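Long-range contact in lipolytic enzyme, G-D-S-L family (Bacteroides thetaiotaomicron, PDB 7BR2), which is a gut microbial serine esterase of the SGNH (GDSL) hydrolase family that metabolises the drug diltiazem: residues 31-45 against 352-364. Residues are numbered along the deposited sequence; the frame is centred on the assembly and turned at random.
Sequences DGGRYHSFIWLYYMT and IMHLNEYRWELER
Helix 35-45 and helix 352-364 run roughly antiparallel, their axes at 143° and 10.4 Å apart at closest approach, with Ser37 facing Trp360 and Leu41 facing Met353. The Trp360 indole meets the turn ahead of helix 35-45 edge-on: its NE1 donates to Gly33 O (3.0 Å), reaching that oxygen from above the carbonyl plane. Across one indole face lies Arg34, CG over the five-membered ring and the guanidinium stacked on the six-membered ring, CZ 3.8 Å from its centroid in a cation-pi contact. With CG set anti to the carbonyl carbon (chi1 -77°) and the chain extended to NE, Arg34 also presents NE and NH2 side-on to Glu357, whose carboxylate is nearly coplanar with the guanidinium (NE to OE1 2.8 Å, NH2 to OE2 2.7 Å). Helix 344-377 packs here on the first helices of the SGNH hydrolase fold, beside 53-58, an outermost strand of its parallel sheet, and the Asp31 side chain lies near, without touching, what is probably a Ser28-His207-Asp204 catalytic triad. Arg364 grips Asp31 through NH1 to OD1 (2.8 Å) and NE to the backbone O, while Asp31 OD2 accepts from Gly60 N. Further along, Asn356 ND2 donates to Ser37 O (3.2 Å), on the face opposite Leu41 N. Arg359 turns a guanidinium face to the Trp40 rim, and Leu41 CD2 meets Met353 CG.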
loop_
_atom_site.group_PDB
_atom_site.type_symbol
_atom_site.label_atom_id
_atom_site.label_comp_id
_atom_site.label_asym_id
_atom_site.label_seq_id
_atom_site.Cartn_x
_atom_site.Cartn_y
_atom_site.Cartn_z
ATOM N N ASP A 31 -0.680 -1.518 -10.962
ATOM C CA ASP A 31 -0.839 -2.882 -11.459
ATOM C C ASP A 31 0.166 -3.831 -10.820
ATOM O O ASP A 31 -0.211 -4.822 -10.182
ATOM C CB ASP A 31 -0.709 -2.864 -12.986
ATOM C CG ASP A 31 -0.942 -4.227 -13.632
ATOM O OD1 ASP A 31 -1.253 -5.206 -12.926
ATOM O OD2 ASP A 31 -0.873 -4.286 -14.880
ATOM N N GLY A 32 1.452 -3.525 -10.950
ATOM C CA GLY A 32 2.481 -4.398 -10.447
ATOM C C GLY A 32 2.975 -4.077 -9.056
ATOM O O GLY A 32 3.878 -4.766 -8.568
ATOM N N GLY A 33 2.422 -3.059 -8.390
ATOM C CA GLY A 33 2.908 -2.640 -7.093
ATOM C C GLY A 33 2.044 -3.098 -5.922
ATOM O O GLY A 33 0.963 -3.657 -6.077
ATOM N N ARG A 34 2.528 -2.787 -4.714
ATOM C CA ARG A 34 1.927 -3.316 -3.497
ATOM C C ARG A 34 1.381 -2.258 -2.544
ATOM O O ARG A 34 0.888 -2.619 -1.470
ATOM C CB ARG A 34 2.948 -4.182 -2.747
ATOM C CG ARG A 34 3.165 -5.586 -3.329
ATOM C CD ARG A 34 4.244 -6.294 -2.539
ATOM N NE ARG A 34 4.537 -7.657 -2.985
ATOM C CZ ARG A 34 5.294 -7.973 -4.038
ATOM N NH1 ARG A 34 5.823 -7.031 -4.814
ATOM N NH2 ARG A 34 5.510 -9.246 -4.328
ATOM N N TYR A 35 1.409 -0.979 -2.907
ATOM C CA TYR A 35 0.972 0.032 -1.955
ATOM C C TYR A 35 -0.450 -0.246 -1.489
ATOM O O TYR A 35 -0.762 -0.087 -0.302
ATOM C CB TYR A 35 1.095 1.435 -2.555
ATOM C CG TYR A 35 0.115 1.778 -3.662
ATOM C CD1 TYR A 35 -1.196 2.191 -3.379
ATOM C CD2 TYR A 35 0.511 1.744 -4.991
ATOM C CE1 TYR A 35 -2.099 2.517 -4.409
ATOM C CE2 TYR A 35 -0.373 2.080 -6.023
ATOM C CZ TYR A 35 -1.671 2.469 -5.727
ATOM O OH TYR A 35 -2.533 2.786 -6.756
ATOM N N HIS A 36 -1.319 -0.692 -2.403
ATOM C CA HIS A 36 -2.697 -0.983 -2.029
ATOM C C HIS A 36 -2.765 -2.208 -1.134
ATOM O O HIS A 36 -3.567 -2.253 -0.188
ATOM C CB HIS A 36 -3.564 -1.165 -3.281
ATOM C CG HIS A 36 -2.888 -1.913 -4.394
ATOM N ND1 HIS A 36 -2.768 -3.289 -4.409
ATOM C CD2 HIS A 36 -2.319 -1.475 -5.543
ATOM C CE1 HIS A 36 -2.134 -3.661 -5.506
ATOM N NE2 HIS A 36 -1.859 -2.581 -6.216
ATOM N N SER A 37 -1.909 -3.197 -1.398
ATOM C CA SER A 37 -1.827 -4.360 -0.518
ATOM C C SER A 37 -1.300 -3.969 0.866
ATOM O O SER A 37 -1.766 -4.484 1.887
ATOM C CB SER A 37 -0.950 -5.434 -1.163
ATOM O OG SER A 37 -0.981 -6.645 -0.427
ATOM N N PHE A 38 -0.337 -3.048 0.919
ATOM C CA PHE A 38 0.195 -2.590 2.201
ATOM C C PHE A 38 -0.859 -1.798 2.978
ATOM O O PHE A 38 -0.963 -1.915 4.207
ATOM C CB PHE A 38 1.450 -1.747 1.944
ATOM C CG PHE A 38 2.608 -2.527 1.342
ATOM C CD1 PHE A 38 2.676 -3.912 1.458
ATOM C CD2 PHE A 38 3.632 -1.866 0.668
ATOM C CE1 PHE A 38 3.737 -4.620 0.917
ATOM C CE2 PHE A 38 4.696 -2.572 0.109
ATOM C CZ PHE A 38 4.754 -3.949 0.244
ATOM N N ILE A 39 -1.672 -1.014 2.267
ATOM C CA ILE A 39 -2.767 -0.281 2.908
ATOM C C ILE A 39 -3.802 -1.246 3.488
ATOM O O ILE A 39 -4.265 -1.092 4.635
ATOM C CB ILE A 39 -3.411 0.697 1.912
ATOM C CG1 ILE A 39 -2.449 1.827 1.534
ATOM C CG2 ILE A 39 -4.682 1.279 2.497
ATOM C CD1 ILE A 39 -2.930 2.671 0.316
ATOM N N TRP A 40 -4.203 -2.247 2.695
ATOM C CA TRP A 40 -5.122 -3.254 3.215
ATOM C C TRP A 40 -4.511 -3.962 4.419
ATOM O O TRP A 40 -5.208 -4.220 5.403
ATOM C CB TRP A 40 -5.500 -4.254 2.117
ATOM C CG TRP A 40 -6.780 -5.023 2.380
ATOM C CD1 TRP A 40 -7.572 -4.958 3.497
ATOM C CD2 TRP A 40 -7.408 -5.975 1.504
ATOM N NE1 TRP A 40 -8.641 -5.809 3.369
ATOM C CE2 TRP A 40 -8.567 -6.444 2.156
ATOM C CE3 TRP A 40 -7.096 -6.478 0.230
ATOM C CZ2 TRP A 40 -9.422 -7.393 1.575
ATOM C CZ3 TRP A 40 -7.944 -7.421 -0.346
ATOM C CH2 TRP A 40 -9.091 -7.870 0.329
ATOM N N LEU A 41 -3.206 -4.263 4.366
ATOM C CA LEU A 41 -2.534 -4.889 5.504
ATOM C C LEU A 41 -2.673 -4.039 6.767
ATOM O O LEU A 41 -2.881 -4.562 7.874
ATOM C CB LEU A 41 -1.057 -5.107 5.164
ATOM C CG LEU A 41 -0.185 -5.789 6.220
ATOM C CD1 LEU A 41 -0.766 -7.142 6.557
ATOM C CD2 LEU A 41 1.261 -5.939 5.701
ATOM N N TYR A 42 -2.546 -2.723 6.621
ATOM C CA TYR A 42 -2.788 -1.852 7.762
ATOM C C TYR A 42 -4.198 -2.047 8.308
ATOM O O TYR A 42 -4.393 -2.226 9.515
ATOM C CB TYR A 42 -2.573 -0.391 7.384
ATOM C CG TYR A 42 -2.777 0.545 8.549
ATOM C CD1 TYR A 42 -1.732 0.841 9.411
ATOM C CD2 TYR A 42 -4.016 1.138 8.785
ATOM C CE1 TYR A 42 -1.913 1.703 10.481
ATOM C CE2 TYR A 42 -4.203 2.002 9.848
ATOM C CZ TYR A 42 -3.148 2.280 10.692
ATOM O OH TYR A 42 -3.318 3.132 11.751
ATOM N N TYR A 43 -5.205 -2.007 7.432
ATOM C CA TYR A 43 -6.571 -2.151 7.944
ATOM C C TYR A 43 -6.816 -3.539 8.533
ATOM O O TYR A 43 -7.583 -3.676 9.488
ATOM C CB TYR A 43 -7.595 -1.886 6.840
ATOM C CG TYR A 43 -7.863 -0.428 6.590
ATOM C CD1 TYR A 43 -7.008 0.338 5.812
ATOM C CD2 TYR A 43 -8.969 0.193 7.156
ATOM C CE1 TYR A 43 -7.260 1.684 5.593
ATOM C CE2 TYR A 43 -9.226 1.528 6.952
ATOM C CZ TYR A 43 -8.371 2.274 6.170
ATOM O OH TYR A 43 -8.646 3.610 5.960
ATOM N N MET A 44 -6.110 -4.566 8.040
ATOM C CA MET A 44 -6.336 -5.919 8.530
ATOM C C MET A 44 -5.757 -6.097 9.923
ATOM O O MET A 44 -6.298 -6.867 10.723
ATOM C CB MET A 44 -5.690 -6.966 7.609
ATOM C CG MET A 44 -6.182 -7.049 6.155
ATOM S SD MET A 44 -4.967 -7.916 5.126
ATOM C CE MET A 44 -5.969 -8.348 3.685
ATOM N N THR A 45 -4.653 -5.416 10.225
ATOM C CA THR A 45 -4.029 -5.614 11.527
ATOM C C THR A 45 -4.448 -4.579 12.564
ATOM O O THR A 45 -4.526 -4.908 13.750
ATOM C CB THR A 45 -2.513 -5.642 11.376
ATOM O OG1 THR A 45 -2.094 -4.459 10.686
ATOM C CG2 THR A 45 -2.119 -6.850 10.570
ATOM N N ILE A 352 -0.483 -13.041 8.978
ATOM C CA ILE A 352 -1.432 -12.274 8.168
ATOM C C ILE A 352 -0.745 -11.649 6.954
ATOM O O ILE A 352 -1.304 -11.620 5.851
ATOM C CB ILE A 352 -2.120 -11.213 9.036
ATOM C CG1 ILE A 352 -3.064 -11.913 10.012
ATOM C CG2 ILE A 352 -2.887 -10.220 8.166
ATOM C CD1 ILE A 352 -3.253 -11.163 11.280
ATOM N N MET A 353 0.472 -11.132 7.143
ATOM C CA MET A 353 1.204 -10.483 6.058
ATOM C C MET A 353 1.476 -11.457 4.918
ATOM O O MET A 353 1.342 -11.103 3.739
ATOM C CB MET A 353 2.522 -9.906 6.593
ATOM C CG MET A 353 3.458 -9.321 5.547
ATOM S SD MET A 353 5.151 -9.062 6.173
ATOM C CE MET A 353 5.885 -10.693 6.029
ATOM N N HIS A 354 1.884 -12.681 5.258
ATOM C CA HIS A 354 2.165 -13.687 4.238
ATOM C C HIS A 354 0.892 -14.101 3.506
ATOM O O HIS A 354 0.891 -14.237 2.271
ATOM C CB HIS A 354 2.832 -14.905 4.874
ATOM C CG HIS A 354 4.225 -14.656 5.358
ATOM N ND1 HIS A 354 5.182 -14.033 4.584
ATOM C CD2 HIS A 354 4.832 -14.975 6.528
ATOM C CE1 HIS A 354 6.318 -13.972 5.261
ATOM N NE2 HIS A 354 6.130 -14.530 6.445
ATOM N N LEU A 355 -0.197 -14.328 4.259
ATOM C CA LEU A 355 -1.484 -14.611 3.622
ATOM C C LEU A 355 -1.862 -13.514 2.635
ATOM O O LEU A 355 -2.310 -13.794 1.504
ATOM C CB LEU A 355 -2.567 -14.768 4.695
ATOM C CG LEU A 355 -2.436 -16.033 5.554
ATOM C CD1 LEU A 355 -3.307 -15.956 6.796
ATOM C CD2 LEU A 355 -2.776 -17.280 4.743
ATOM N N ASN A 356 -1.659 -12.251 3.039
ATOM C CA ASN A 356 -2.026 -11.117 2.200
ATOM C C ASN A 356 -1.174 -11.059 0.941
ATOM O O ASN A 356 -1.665 -10.677 -0.126
ATOM C CB ASN A 356 -1.892 -9.825 2.997
ATOM C CG ASN A 356 -2.318 -8.610 2.207
ATOM O OD1 ASN A 356 -3.430 -8.565 1.673
ATOM N ND2 ASN A 356 -1.426 -7.620 2.104
ATOM N N GLU A 357 0.105 -11.436 1.040
ATOM C CA GLU A 357 0.969 -11.460 -0.147
ATOM C C GLU A 357 0.559 -12.572 -1.129
ATOM O O GLU A 357 0.514 -12.347 -2.351
ATOM C CB GLU A 357 2.429 -11.597 0.302
ATOM C CG GLU A 357 3.440 -11.929 -0.788
ATOM C CD GLU A 357 3.698 -10.795 -1.766
ATOM O OE1 GLU A 357 3.388 -9.624 -1.438
ATOM O OE2 GLU A 357 4.214 -11.086 -2.878
ATOM N N TYR A 358 0.236 -13.768 -0.615
ATOM C CA TYR A 358 -0.333 -14.818 -1.472
ATOM C C TYR A 358 -1.553 -14.299 -2.229
ATOM O O TYR A 358 -1.706 -14.508 -3.448
ATOM C CB TYR A 358 -0.762 -16.025 -0.631
ATOM C CG TYR A 358 0.322 -16.951 -0.133
ATOM C CD1 TYR A 358 1.269 -17.482 -1.002
ATOM C CD2 TYR A 358 0.373 -17.336 1.198
ATOM C CE1 TYR A 358 2.243 -18.349 -0.556
ATOM C CE2 TYR A 358 1.362 -18.206 1.656
ATOM C CZ TYR A 358 2.289 -18.701 0.773
ATOM O OH TYR A 358 3.275 -19.560 1.196
ATOM N N ARG A 359 -2.445 -13.628 -1.491
ATOM C CA ARG A 359 -3.645 -13.036 -2.079
ATOM C C ARG A 359 -3.291 -12.026 -3.161
ATOM O O ARG A 359 -3.859 -12.049 -4.260
ATOM C CB ARG A 359 -4.483 -12.374 -0.978
ATOM C CG ARG A 359 -5.705 -11.627 -1.481
ATOM C CD ARG A 359 -6.011 -10.418 -0.592
ATOM N NE ARG A 359 -4.940 -9.418 -0.599
ATOM C CZ ARG A 359 -4.728 -8.542 -1.581
ATOM N NH1 ARG A 359 -5.517 -8.543 -2.647
ATOM N NH2 ARG A 359 -3.732 -7.661 -1.492
ATOM N N TRP A 360 -2.337 -11.140 -2.865
ATOM C CA TRP A 360 -1.927 -10.130 -3.833
ATOM C C TRP A 360 -1.445 -10.779 -5.130
ATOM O O TRP A 360 -1.763 -10.295 -6.225
ATOM C CB TRP A 360 -0.851 -9.228 -3.216
ATOM C CG TRP A 360 -0.237 -8.261 -4.175
ATOM C CD1 TRP A 360 -0.672 -6.997 -4.465
ATOM C CD2 TRP A 360 0.922 -8.489 -4.991
ATOM N NE1 TRP A 360 0.156 -6.420 -5.402
ATOM C CE2 TRP A 360 1.135 -7.318 -5.749
ATOM C CE3 TRP A 360 1.791 -9.568 -5.158
ATOM C CZ2 TRP A 360 2.189 -7.198 -6.666
ATOM C CZ3 TRP A 360 2.845 -9.447 -6.069
ATOM C CH2 TRP A 360 3.032 -8.269 -6.807
ATOM N N GLU A 361 -0.711 -11.900 -5.029
ATOM C CA GLU A 361 -0.236 -12.593 -6.236
ATOM C C GLU A 361 -1.395 -13.130 -7.071
ATOM O O GLU A 361 -1.425 -12.975 -8.308
ATOM C CB GLU A 361 0.703 -13.741 -5.858
ATOM C CG GLU A 361 2.129 -13.306 -5.566
ATOM C CD GLU A 361 2.963 -14.391 -4.892
ATOM O OE1 GLU A 361 2.721 -15.589 -5.165
ATOM O OE2 GLU A 361 3.851 -14.031 -4.064
ATOM N N LEU A 362 -2.361 -13.778 -6.407
ATOM C CA LEU A 362 -3.546 -14.241 -7.126
ATOM C C LEU A 362 -4.234 -13.079 -7.843
ATOM O O LEU A 362 -4.557 -13.153 -9.051
ATOM C CB LEU A 362 -4.501 -14.913 -6.144
ATOM C CG LEU A 362 -4.122 -16.335 -5.742
ATOM C CD1 LEU A 362 -4.941 -16.825 -4.520
ATOM C CD2 LEU A 362 -4.270 -17.277 -6.918
ATOM N N GLU A 363 -4.405 -11.962 -7.129
ATOM C CA GLU A 363 -5.042 -10.803 -7.753
ATOM C C GLU A 363 -4.248 -10.329 -8.967
ATOM O O GLU A 363 -4.837 -9.928 -9.983
ATOM C CB GLU A 363 -5.213 -9.671 -6.739
ATOM C CG GLU A 363 -6.100 -8.544 -7.251
ATOM C CD GLU A 363 -6.253 -7.387 -6.260
ATOM O OE1 GLU A 363 -5.397 -7.243 -5.353
ATOM O OE2 GLU A 363 -7.242 -6.626 -6.403
ATOM N N ARG A 364 -2.915 -10.406 -8.903
ATOM C CA ARG A 364 -2.119 -10.012 -10.067
ATOM C C ARG A 364 -2.440 -10.877 -11.275
ATOM O O ARG A 364 -2.438 -10.389 -12.416
ATOM C CB ARG A 364 -0.622 -10.084 -9.768
ATOM C CG ARG A 364 -0.074 -8.872 -8.988
ATOM C CD ARG A 364 0.983 -8.103 -9.785
ATOM N NE ARG A 364 0.476 -7.586 -11.050
ATOM C CZ ARG A 364 0.696 -8.155 -12.232
ATOM N NH1 ARG A 364 0.195 -7.615 -13.328
ATOM N NH2 ARG A 364 1.409 -9.267 -12.309
HETATM O O HOH W 1 -3.922 -5.459 -3.314
HETATM O O HOH W 2 1.158 -7.881 0.055
#